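Uncharacterized protein (Bacillus thuringiensis serovar kurstaki, PDB 4XE7) is a bacterial actin-like protein of the ParM type that probably polymerises into nucleotide-dependent filaments to segregate plasmid DNA. Local coordinates at residues M10-G14 against I24-N28; E164-L168 against D195-N199; A135-R140 against F179-Y184. All blocks are in the same frame, centred on the assembly; numbering follows the deposited sequence.

Contact 1. Residues M10-G14 against I24-N28; sequences MLLGG and ISFLN
Leu-11 and Phe-26 meet on one face of the sheet, where strands 13-17 and 21-27 pair antiparallel, and Phe-26 can be followed outward atom by atom. Its CB lies 3.4 Å from Leu-12 O and 3.8 Å from Leu-11 CD1. The first torsion (chi1 65°) sets CG between the backbone N and the carbonyl carbon; there CG and then CD1 pass the same methyl, Leu-11 CD1, which approaches the ring obliquely, 3.7 Å from Phe-26 CD1. Beyond CD1 the ring leads away from residues 10-14 toward Ala-137 and Arg-140 of helix 123-140. Gly-13 lies directly across from Phe-26 as a non-hydrogen-bonded pair, their CA atoms 4.0 Å apart. Next to it, Gly-14 and Ser-25 form the hydrogen-bonded pair, Gly-14 N reaching Ser-25 O at 2.7 Å and Ser-25 N returning a bond to Gly-14 O. A further bond joins Leu-27 N to Leu-12 O. Past it the two chains draw apart, and a water links them, accepting from Leu-12 N and donating to Leu-27 O. On the other face, Leu-12 and Leu-27 run side by side, with Leu-12 CD2 3.6 Å from Leu-27 CD1, and Leu-12 also packs on helix 402-418. This is the first beta hairpin of the actin fold; in the actin family its turn is a phosphate-binding loop, and residues between the strands probably serve so here.

Contact 2. Residues E164-L168 against D195-N199; sequences EEQIL and DGTMN
Three successive torsions near -70° (chi1 -67°, chi2 -67°, chi3 -71°) curl Met-198 into a compact hook against helix 164-171, while Glu-164 stays extended beyond CG and slides past it in the opposite direction. The whole side chain of Glu-164 lies along the root of the hook, from CB, 3.9 Å from Met-198 CG, to the carboxylate carbon CD, 3.7 Å from Met-198 CB. The hooked end crosses Ile-167 at about a right angle: Ile-167 CG2 touches both Met-198 CE, at 3.9 Å, and the sulfur. Leu-168, one residue on, passes Met-198 in the opposite sense and spreads its two methyls over the backbone of the strand, CD1 3.9 Å from Gly-196 O and CD2 close to Gly-196 CA and Thr-197 N. Gly-196, having no side chain, allows this approach.

The polar link across the contact runs through water, which donates to Glu-164 OE1 at 2.7 Å and to Met-198 O at 3.0 Å. Glu-164 OE1 is also hydrogen-bonded to Tyr-159 OH, and two partners thus steady that end of the carboxylate. Beneath the helix, Leu-168 and Met-198 both rest on Phe-150 of the adjoining strand 145-154, and Ile-167 reaches Met-154 of the same strand. On the reverse side of strand 188-200, Thr-197 and Asn-199 contact helix 402-418. Helices packed on both faces of a mixed sheet give the layered alpha/beta architecture of an actin-like domain.

Contact 3. Residues A135-R140 against F179-Y184; sequences AVAAAR and FLDGTY
Ala-139 and Tyr-184 form a CH-pi contact where helix 123-140 of the actin-like fold meets the loop between strands 173-179 and 188-200. Ala-139 CB sits 3.4 Å from the centroid of the Tyr-184 ring, exactly on the ring normal, and all six ring carbons are therefore almost equally distant from the methyl. Val-136, one turn earlier, offers CG1 to Tyr-184 CE2 and CG2 to the tip of Phe-179, crossing both aromatic side chains at about a right angle. The Phe-179 ring points at the helix, with Val-136 N at its edge and near its plane, and its CZ lies 3.6 Å from Ala-135 CB.

The two rings also bear on each other and on the loop. Tyr-184 CB lies over one face of Phe-179, 3.6 Å above the plane and offset toward the rim, while Thr-183 CB stands over the face of Tyr-184 opposite to Ala-139. Tyr-184 is consequently held between a methyl of the helix and the side chain of its own neighbour. Farther back, Gly-182 N bonds to Asp-181 OD1 from above the carboxylate plane, and Asp-181 OD2 makes a salt bridge with Lys-53.

At the other end, acidic residues gather around Arg-140: Glu-34, Asp-67 and Asp-69 all form salt bridges with its guanidinium group. Asp-69 also shares a hydrogen bond with Tyr-184 OH, which ties the loop to the helix. Extended from CG to NE, Arg-140 lies obliquely across the tyrosine's end, its CG 3.4 Å from Tyr-184 OH.

In the fold
Contacts 1 and 3 touch, with centres 15 Å apart: Ala-137, on the side of helix 123-140 turned from the loop 179-184, packs on the hairpin, its CB 3.7 Å from Phe-26 CE2 and 3.9 Å from both Ile-24 CD1 and Leu-11 CD1. The helix is thus shared between hairpin and loop. Contact 2 does not touch contact 1 (about 7 Å between nearest atoms, 17 Å between centres), but both reach the same sheet, and helix 402-418 meets side chains of each. Contacts 2 and 3 are about 15 Å apart at their nearest atoms. No nucleotide is bound in this apo structure; by analogy with other actins, the turn joining the two strands of contact 1 probably faces the nucleotide site.

Contact 1. Residues M10-G14 against I24-N28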
loop_
_atom_site.group_PDB
_atom_site.type_symbol
_atom_site.label_atom_id
_atom_site.label_comp_id
_atom_site.label_asym_id
_atom_site.label_seq_id
_atom_site.Cartn_x
_atom_site.Cartn_y
_atom_site.Cartn_z
ATOM N N MET A 10 13.635 8.263 18.242
ATOM C CA MET A 10 13.611 7.060 17.428
ATOM C C MET A 10 12.330 6.981 16.617
ATOM O O MET A 10 11.305 7.570 16.984
ATOM C CB MET A 10 13.753 5.812 18.308
ATOM C CG MET A 10 12.496 5.510 19.136
ATOM S SD MET A 10 11.346 4.385 18.296
ATOM C CE MET A 10 12.474 2.995 18.016
ATOM N N LEU A 11 12.414 6.255 15.508
ATOM C CA LEU A 11 11.273 5.951 14.666
ATOM C C LEU A 11 11.196 4.436 14.555
ATOM O O LEU A 11 12.186 3.778 14.214
ATOM C CB LEU A 11 11.408 6.599 13.283
ATOM C CG LEU A 11 10.379 6.198 12.218
ATOM C CD1 LEU A 11 8.956 6.728 12.540
ATOM C CD2 LEU A 11 10.842 6.652 10.834
ATOM N N LEU A 12 10.033 3.879 14.868
ATOM C CA LEU A 12 9.830 2.449 14.704
ATOM C C LEU A 12 8.959 2.205 13.471
ATOM O O LEU A 12 7.760 2.445 13.512
ATOM C CB LEU A 12 9.186 1.844 15.949
ATOM C CG LEU A 12 9.168 0.314 15.934
ATOM C CD1 LEU A 12 10.568 -0.248 16.247
ATOM C CD2 LEU A 12 8.112 -0.256 16.874
ATOM N N GLY A 13 9.567 1.745 12.375
ATOM C CA GLY A 13 8.831 1.515 11.146
ATOM C C GLY A 13 9.049 0.163 10.486
ATOM O O GLY A 13 9.893 -0.646 10.914
ATOM N N GLY A 14 8.259 -0.084 9.446
ATOM C CA GLY A 14 8.418 -1.246 8.590
ATOM C C GLY A 14 8.557 -0.677 7.197
ATOM O O GLY A 14 7.791 0.201 6.811
ATOM N N ILE A 24 5.658 2.718 3.731
ATOM C CA ILE A 24 6.096 2.680 5.118
ATOM C C ILE A 24 4.896 2.492 6.032
ATOM O O ILE A 24 3.814 3.024 5.774
ATOM C CB ILE A 24 6.852 3.973 5.512
ATOM C CG1 ILE A 24 7.353 3.915 6.954
ATOM C CG2 ILE A 24 5.954 5.199 5.364
ATOM C CD1 ILE A 24 8.160 5.210 7.366
ATOM N N SER A 25 5.089 1.718 7.091
ATOM C CA SER A 25 4.169 1.702 8.213
ATOM C C SER A 25 4.959 2.019 9.481
ATOM O O SER A 25 6.003 1.420 9.718
ATOM C CB SER A 25 3.466 0.345 8.332
ATOM O OG SER A 25 2.518 0.171 7.293
ATOM N N PHE A 26 4.493 2.959 10.295
ATOM C CA PHE A 26 5.241 3.271 11.514
ATOM C C PHE A 26 4.305 3.535 12.672
ATOM O O PHE A 26 3.097 3.685 12.489
ATOM C CB PHE A 26 6.167 4.478 11.299
ATOM C CG PHE A 26 5.440 5.767 11.027
ATOM C CD1 PHE A 26 5.265 6.713 12.029
ATOM C CD2 PHE A 26 4.924 6.031 9.769
ATOM C CE1 PHE A 26 4.592 7.914 11.782
ATOM C CE2 PHE A 26 4.243 7.228 9.517
ATOM C CZ PHE A 26 4.084 8.163 10.524
ATOM N N LEU A 27 4.855 3.582 13.877
ATOM C CA LEU A 27 4.039 3.920 15.034
ATOM C C LEU A 27 4.111 5.420 15.273
ATOM O O LEU A 27 5.193 5.996 15.401
ATOM C CB LEU A 27 4.484 3.136 16.265
ATOM C CG LEU A 27 4.253 1.625 16.122
ATOM C CD1 LEU A 27 4.765 0.863 17.347
ATOM C CD2 LEU A 27 2.749 1.335 15.889
ATOM N N ASN A 28 2.950 6.066 15.295
ATOM C CA ASN A 28 2.938 7.507 15.434
ATOM C C ASN A 28 2.934 7.855 16.920
ATOM O O ASN A 28 3.229 6.999 17.764
ATOM C CB ASN A 28 1.749 8.123 14.683
ATOM C CG ASN A 28 0.394 7.614 15.180
ATOM O OD1 ASN A 28 0.268 7.103 16.297
ATOM N ND2 ASN A 28 -0.635 7.776 14.343
HETATM O O HOH W 1 8.005 5.426 15.905
#

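Contact 2. Residues E164-L168 against D195-N199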
loop_
_atom_site.group_PDB
_atom_site.type_symbol
_atom_site.label_atom_id
_atom_site.label_comp_id
_atom_site.label_asym_id
_atom_site.label_seq_id
_atom_site.Cartn_x
_atom_site.Cartn_y
_atom_site.Cartn_z
ATOM N N GLU A 164 21.148 -10.976 3.341
ATOM C CA GLU A 164 20.437 -10.017 4.183
ATOM C C GLU A 164 21.386 -8.988 4.787
ATOM O O GLU A 164 21.047 -7.813 4.912
ATOM C CB GLU A 164 19.676 -10.744 5.299
ATOM C CG GLU A 164 18.564 -11.669 4.791
ATOM C CD GLU A 164 17.771 -12.335 5.911
ATOM O OE1 GLU A 164 16.847 -13.125 5.600
ATOM O OE2 GLU A 164 18.066 -12.065 7.093
ATOM N N GLU A 165 22.581 -9.433 5.152
ATOM C CA GLU A 165 23.508 -8.585 5.885
ATOM C C GLU A 165 24.150 -7.554 4.964
ATOM O O GLU A 165 24.648 -6.533 5.428
ATOM C CB GLU A 165 24.556 -9.455 6.589
ATOM C CG GLU A 165 23.890 -10.547 7.436
ATOM C CD GLU A 165 24.593 -11.894 7.381
ATOM O OE1 GLU A 165 25.724 -12.007 7.903
ATOM O OE2 GLU A 165 24.016 -12.838 6.792
ATOM N N GLN A 166 24.104 -7.819 3.660
ATOM C CA GLN A 166 24.566 -6.869 2.648
ATOM C C GLN A 166 23.597 -5.708 2.457
ATOM O O GLN A 166 24.013 -4.563 2.299
ATOM C CB GLN A 166 24.787 -7.572 1.308
ATOM C CG GLN A 166 26.005 -8.485 1.291
ATOM C CD GLN A 166 25.748 -9.838 1.943
ATOM O OE1 GLN A 166 25.361 -9.925 3.111
ATOM N NE2 GLN A 166 25.955 -10.900 1.178
ATOM N N ILE A 167 22.303 -6.009 2.454
ATOM C CA ILE A 167 21.292 -4.964 2.416
ATOM C C ILE A 167 21.449 -4.063 3.632
ATOM O O ILE A 167 21.475 -2.835 3.522
ATOM C CB ILE A 167 19.869 -5.546 2.396
ATOM C CG1 ILE A 167 19.622 -6.320 1.098
ATOM C CG2 ILE A 167 18.826 -4.447 2.602
ATOM C CD1 ILE A 167 19.796 -5.491 -0.162
ATOM N N LEU A 168 21.562 -4.689 4.796
ATOM C CA LEU A 168 21.662 -3.940 6.034
ATOM C C LEU A 168 22.937 -3.095 6.092
ATOM O O LEU A 168 22.914 -1.988 6.624
ATOM C CB LEU A 168 21.590 -4.886 7.233
ATOM C CG LEU A 168 20.247 -5.581 7.501
ATOM C CD1 LEU A 168 20.359 -6.533 8.677
ATOM C CD2 LEU A 168 19.113 -4.564 7.749
ATOM N N ASP A 195 21.235 -0.921 13.467
ATOM C CA ASP A 195 20.919 -2.336 13.407
ATOM C C ASP A 195 19.621 -2.523 12.638
ATOM O O ASP A 195 18.940 -1.547 12.295
ATOM C CB ASP A 195 20.822 -2.944 14.817
ATOM C CG ASP A 195 19.837 -2.199 15.731
ATOM O OD1 ASP A 195 20.209 -1.894 16.885
ATOM O OD2 ASP A 195 18.684 -1.940 15.322
ATOM N N GLY A 196 19.283 -3.770 12.359
ATOM C CA GLY A 196 18.069 -4.050 11.626
ATOM C C GLY A 196 17.763 -5.528 11.515
ATOM O O GLY A 196 18.489 -6.367 12.041
ATOM N N THR A 197 16.683 -5.832 10.810
ATOM C CA THR A 197 16.243 -7.202 10.574
ATOM C C THR A 197 15.677 -7.311 9.164
ATOM O O THR A 197 15.065 -6.368 8.665
ATOM C CB THR A 197 15.155 -7.639 11.578
ATOM O OG1 THR A 197 15.489 -7.186 12.893
ATOM C CG2 THR A 197 15.008 -9.149 11.585
ATOM N N MET A 198 15.864 -8.453 8.521
ATOM C CA MET A 198 15.256 -8.656 7.218
ATOM C C MET A 198 14.254 -9.787 7.322
ATOM O O MET A 198 14.487 -10.779 8.011
ATOM C CB MET A 198 16.313 -8.948 6.155
ATOM C CG MET A 198 17.227 -7.770 5.874
ATOM S SD MET A 198 16.376 -6.372 5.101
ATOM C CE MET A 198 16.082 -7.047 3.468
ATOM N N ASN A 199 13.126 -9.630 6.652
ATOM C CA ASN A 199 12.047 -10.590 6.804
ATOM C C ASN A 199 11.764 -11.265 5.471
ATOM O O ASN A 199 12.239 -10.812 4.418
ATOM C CB ASN A 199 10.787 -9.905 7.344
ATOM C CG ASN A 199 11.055 -9.093 8.613
ATOM O OD1 ASN A 199 11.138 -9.644 9.709
ATOM N ND2 ASN A 199 11.203 -7.768 8.460
HETATM O O HOH W 2 14.590 -13.597 6.997
#

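Contact 3. Residues A135-R140 against F179-Y184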
loop_
_atom_site.group_PDB
_atom_site.type_symbol
_atom_site.label_atom_id
_atom_site.label_comp_id
_atom_site.label_asym_id
_atom_site.label_seq_id
_atom_site.Cartn_x
_atom_site.Cartn_y
_atom_site.Cartn_z
ATOM N N ALA A 135 12.096 10.235 6.565
ATOM C CA ALA A 135 12.148 11.648 6.957
ATOM C C ALA A 135 10.771 12.240 7.155
ATOM O O ALA A 135 10.565 13.044 8.066
ATOM C CB ALA A 135 12.917 12.482 5.911
ATOM N N VAL A 136 9.837 11.869 6.290
ATOM C CA VAL A 136 8.465 12.363 6.425
ATOM C C VAL A 136 7.815 11.852 7.719
ATOM O O VAL A 136 7.175 12.618 8.442
ATOM C CB VAL A 136 7.586 11.973 5.211
ATOM C CG1 VAL A 136 6.124 12.433 5.425
ATOM C CG2 VAL A 136 8.149 12.600 3.934
ATOM N N ALA A 137 7.987 10.570 8.020
ATOM C CA ALA A 137 7.451 10.021 9.271
ATOM C C ALA A 137 8.092 10.678 10.480
ATOM O O ALA A 137 7.424 10.930 11.499
ATOM C CB ALA A 137 7.659 8.531 9.336
ATOM N N ALA A 138 9.395 10.933 10.382
ATOM C CA ALA A 138 10.094 11.546 11.502
ATOM C C ALA A 138 9.563 12.970 11.702
ATOM O O ALA A 138 9.318 13.400 12.837
ATOM C CB ALA A 138 11.597 11.533 11.276
ATOM N N ALA A 139 9.354 13.679 10.592
ATOM C CA ALA A 139 8.738 15.000 10.617
ATOM C C ALA A 139 7.338 14.943 11.243
ATOM O O ALA A 139 7.019 15.767 12.091
ATOM C CB ALA A 139 8.667 15.585 9.212
ATOM N N ARG A 140 6.525 13.960 10.838
ATOM C CA ARG A 140 5.161 13.813 11.353
ATOM C C ARG A 140 5.097 13.636 12.863
ATOM O O ARG A 140 4.157 14.076 13.505
ATOM C CB ARG A 140 4.465 12.624 10.694
ATOM C CG ARG A 140 4.106 12.851 9.246
ATOM C CD ARG A 140 3.308 11.681 8.696
ATOM N NE ARG A 140 2.900 11.955 7.328
ATOM C CZ ARG A 140 2.011 11.236 6.667
ATOM N NH1 ARG A 140 1.457 10.183 7.256
ATOM N NH2 ARG A 140 1.694 11.561 5.416
ATOM N N PHE A 179 14.478 19.054 3.837
ATOM C CA PHE A 179 13.346 19.452 3.017
ATOM C C PHE A 179 13.564 20.889 2.504
ATOM O O PHE A 179 13.807 21.807 3.288
ATOM C CB PHE A 179 12.031 19.356 3.807
ATOM C CG PHE A 179 11.645 17.944 4.217
ATOM C CD1 PHE A 179 11.978 17.453 5.475
ATOM C CD2 PHE A 179 10.925 17.126 3.355
ATOM C CE1 PHE A 179 11.605 16.163 5.865
ATOM C CE2 PHE A 179 10.543 15.837 3.737
ATOM C CZ PHE A 179 10.882 15.355 4.998
ATOM N N LEU A 180 13.491 21.069 1.191
ATOM C CA LEU A 180 13.776 22.359 0.570
ATOM C C LEU A 180 12.481 23.081 0.169
ATOM O O LEU A 180 12.498 24.247 -0.231
ATOM C CB LEU A 180 14.680 22.160 -0.650
ATOM C CG LEU A 180 16.054 21.573 -0.318
ATOM C CD1 LEU A 180 16.819 21.235 -1.579
ATOM C CD2 LEU A 180 16.843 22.547 0.531
ATOM N N ASP A 181 11.363 22.372 0.289
ATOM C CA ASP A 181 10.056 22.908 -0.076
ATOM C C ASP A 181 8.952 22.102 0.610
ATOM O O ASP A 181 9.233 21.149 1.342
ATOM C CB ASP A 181 9.869 22.882 -1.597
ATOM C CG ASP A 181 8.881 23.939 -2.090
ATOM O OD1 ASP A 181 8.154 24.513 -1.250
ATOM O OD2 ASP A 181 8.834 24.203 -3.313
ATOM N N GLY A 182 7.701 22.489 0.376
ATOM C CA GLY A 182 6.558 21.768 0.908
ATOM C C GLY A 182 6.353 21.985 2.397
ATOM O O GLY A 182 6.909 22.910 2.997
ATOM N N THR A 183 5.571 21.094 2.990
ATOM C CA THR A 183 5.174 21.177 4.393
ATOM C C THR A 183 6.309 21.325 5.406
ATOM O O THR A 183 6.187 22.089 6.358
ATOM C CB THR A 183 4.372 19.929 4.782
ATOM O OG1 THR A 183 3.461 19.606 3.719
ATOM C CG2 THR A 183 3.612 20.162 6.097
ATOM N N TYR A 184 7.404 20.592 5.224
ATOM C CA TYR A 184 8.477 20.611 6.215
ATOM C C TYR A 184 9.683 21.462 5.804
ATOM O O TYR A 184 10.794 21.241 6.297
ATOM C CB TYR A 184 8.926 19.171 6.515
ATOM C CG TYR A 184 7.752 18.286 6.892
ATOM C CD1 TYR A 184 6.967 18.591 7.997
ATOM C CD2 TYR A 184 7.421 17.169 6.142
ATOM C CE1 TYR A 184 5.882 17.813 8.346
ATOM C CE2 TYR A 184 6.328 16.378 6.482
ATOM C CZ TYR A 184 5.565 16.715 7.589
ATOM O OH TYR A 184 4.489 15.959 7.956
#